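Local structure of protein ApaG (Shewanella oneidensis, 1TZA) at residues E26-S31 with L119-L124. The protein is of unknown function, a member of the ApaG family built as a single all-beta domain related to the immunoglobulin-like E-set folds. Residues are numbered along the deposited sequence; the frame is centred on the assembly and turned at random.
Sequences EKYLFS and LATPGL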
loop_
_atom_site.group_PDB
_atom_site.type_symbol
_atom_site.label_atom_id
_atom_site.label_comp_id
_atom_site.label_asym_id
_atom_site.label_seq_id
_atom_site.Cartn_x
_atom_site.Cartn_y
_atom_site.Cartn_z
ATOM N N GLU A 26 -2.002 12.008 -12.394
ATOM C CA GLU A 26 -1.276 10.751 -12.338
ATOM C C GLU A 26 -0.929 10.408 -10.899
ATOM O O GLU A 26 -0.466 11.267 -10.143
ATOM C CB GLU A 26 0.010 10.839 -13.168
ATOM C CG GLU A 26 -0.221 10.931 -14.666
ATOM C CD GLU A 26 1.071 11.122 -15.451
ATOM O OE1 GLU A 26 2.065 10.411 -15.170
ATOM O OE2 GLU A 26 1.088 11.982 -16.359
ATOM N N LYS A 27 -1.165 9.155 -10.526
ATOM C CA LYS A 27 -0.858 8.665 -9.185
ATOM C C LYS A 27 -0.366 7.230 -9.305
ATOM O O LYS A 27 -0.958 6.417 -10.013
ATOM C CB LYS A 27 -2.102 8.694 -8.286
ATOM C CG LYS A 27 -2.657 10.075 -7.982
ATOM C CD LYS A 27 -4.010 9.953 -7.272
ATOM C CE LYS A 27 -4.755 11.286 -7.211
ATOM N NZ LYS A 27 -4.080 12.293 -6.341
ATOM N N TYR A 28 0.719 6.921 -8.606
ATOM C CA TYR A 28 1.279 5.582 -8.647
ATOM C C TYR A 28 1.537 5.088 -7.230
ATOM O O TYR A 28 2.314 5.692 -6.489
ATOM C CB TYR A 28 2.572 5.586 -9.464
ATOM C CG TYR A 28 2.390 6.166 -10.843
ATOM C CD1 TYR A 28 2.498 7.540 -11.066
ATOM C CD2 TYR A 28 2.075 5.348 -11.922
ATOM C CE1 TYR A 28 2.292 8.085 -12.339
ATOM C CE2 TYR A 28 1.866 5.880 -13.194
ATOM C CZ TYR A 28 1.977 7.246 -13.394
ATOM O OH TYR A 28 1.756 7.770 -14.645
ATOM N N LEU A 29 0.868 3.994 -6.858
ATOM C CA LEU A 29 1.002 3.415 -5.522
ATOM C C LEU A 29 2.158 2.418 -5.421
ATOM O O LEU A 29 2.208 1.421 -6.144
ATOM C CB LEU A 29 -0.302 2.725 -5.092
ATOM C CG LEU A 29 -0.222 1.935 -3.771
ATOM C CD1 LEU A 29 0.030 2.900 -2.601
ATOM C CD2 LEU A 29 -1.510 1.157 -3.533
ATOM N N PHE A 30 3.077 2.700 -4.506
ATOM C CA PHE A 30 4.238 1.851 -4.274
ATOM C C PHE A 30 4.231 1.326 -2.848
ATOM O O PHE A 30 3.687 1.952 -1.946
ATOM C CB PHE A 30 5.534 2.649 -4.456
ATOM C CG PHE A 30 5.885 2.939 -5.887
ATOM C CD1 PHE A 30 6.551 1.982 -6.662
ATOM C CD2 PHE A 30 5.588 4.182 -6.455
ATOM C CE1 PHE A 30 6.920 2.263 -7.985
ATOM C CE2 PHE A 30 5.951 4.472 -7.774
ATOM C CZ PHE A 30 6.621 3.510 -8.539
ATOM N N SER A 31 4.840 0.171 -2.649
ATOM C CA SER A 31 4.972 -0.375 -1.316
ATOM C C SER A 31 6.472 -0.488 -1.110
ATOM O O SER A 31 7.229 -0.644 -2.080
ATOM C CB SER A 31 4.353 -1.772 -1.205
ATOM O OG SER A 31 5.111 -2.743 -1.914
ATOM N N LEU A 119 11.937 4.222 -6.629
ATOM C CA LEU A 119 10.572 3.754 -6.747
ATOM C C LEU A 119 10.387 3.851 -8.254
ATOM O O LEU A 119 10.554 4.917 -8.828
ATOM C CB LEU A 119 9.605 4.691 -6.013
ATOM C CG LEU A 119 9.706 4.713 -4.481
ATOM C CD1 LEU A 119 8.718 5.716 -3.891
ATOM C CD2 LEU A 119 9.427 3.327 -3.942
ATOM N N ALA A 120 10.089 2.740 -8.910
ATOM C CA ALA A 120 9.914 2.796 -10.348
ATOM C C ALA A 120 8.972 1.724 -10.856
ATOM O O ALA A 120 9.000 0.580 -10.388
ATOM C CB ALA A 120 11.281 2.685 -11.054
ATOM N N THR A 121 8.124 2.102 -11.809
ATOM C CA THR A 121 7.196 1.152 -12.390
ATOM C C THR A 121 8.073 0.246 -13.227
ATOM O O THR A 121 8.986 0.713 -13.893
ATOM C CB THR A 121 6.149 1.847 -13.275
ATOM O OG1 THR A 121 6.798 2.760 -14.174
ATOM C CG2 THR A 121 5.146 2.601 -12.404
ATOM N N PRO A 122 7.815 -1.064 -13.204
ATOM C CA PRO A 122 8.649 -1.976 -13.996
ATOM C C PRO A 122 8.849 -1.594 -15.465
ATOM O O PRO A 122 7.934 -1.082 -16.126
ATOM C CB PRO A 122 7.943 -3.321 -13.830
ATOM C CG PRO A 122 6.491 -2.921 -13.604
ATOM C CD PRO A 122 6.637 -1.759 -12.656
ATOM N N GLY A 123 10.063 -1.841 -15.955
ATOM C CA GLY A 123 10.399 -1.564 -17.341
ATOM C C GLY A 123 10.229 -0.134 -17.804
ATOM O O GLY A 123 9.915 0.118 -18.967
ATOM N N LEU A 124 10.431 0.808 -16.893
ATOM C CA LEU A 124 10.312 2.218 -17.225
ATOM C C LEU A 124 11.454 2.551 -18.187
ATOM O O LEU A 124 11.300 3.354 -19.110
ATOM C CB LEU A 124 10.421 3.052 -15.948
ATOM C CG LEU A 124 10.067 4.540 -15.997
ATOM C CD1 LEU A 124 8.667 4.738 -16.589
ATOM C CD2 LEU A 124 10.138 5.093 -14.580
#
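Phe30 lays its ring directly over Leu119, whose CB sits 3.9 Å from the centroid of that ring and only 2° off its normal, a CH-pi contact centred on the face. With CG anti to its own carbonyl carbon (chi1 -75°), the phenyl reaches across to the other segment, and its far end meets backbone. Phe30 CE1 lies 3.3 Å from Ala120 N, an oblique approach. Thr121 N stands near the ring plane at the edge, 3.9 Å from Phe30 CZ. Nearer the root of the ring, Leu119 CD2 comes to 4.0 Å from Phe30 CB. This is the tight half of the contact, with Phe30 and Leu119 both buried: Leu119 also packs on Thr87, Leu89 and Met96, and the ring of Tyr16 meets that of Phe30. Were Phe30 cut back to an alanine, Leu119 CB would probably lose the ring that covers it, and a gap would open beside the backbone of Ala120 and Thr121.

Toward Tyr28, itself buried, the grip slackens. Here a single methyl does the touching, Thr121 CG2 at 4.1 Å from Tyr28 CD2, and both residues also rest on Pro92. The tyrosine turns its hydroxyl back to its own segment, where Tyr28 OH donates to Glu26 OE1 at 2.7 Å, arriving 35° out of the carboxylate plane. Solvent lies beyond, at Glu26 and at Pro122, Gly123 and Leu124, where the chain leaves strand 109-120 through a type II turn from Thr121 to Leu124.

No hydrogen bond joins the segments; strand 28-38 pairs instead with 8-19 and 79-89, and strand 109-120 with 93-104. Side chains of two separate antiparallel sheets meeting face to face in this way are characteristic of a beta sandwich, consistent with the immunoglobulin-like E-set fold of the ApaG domain.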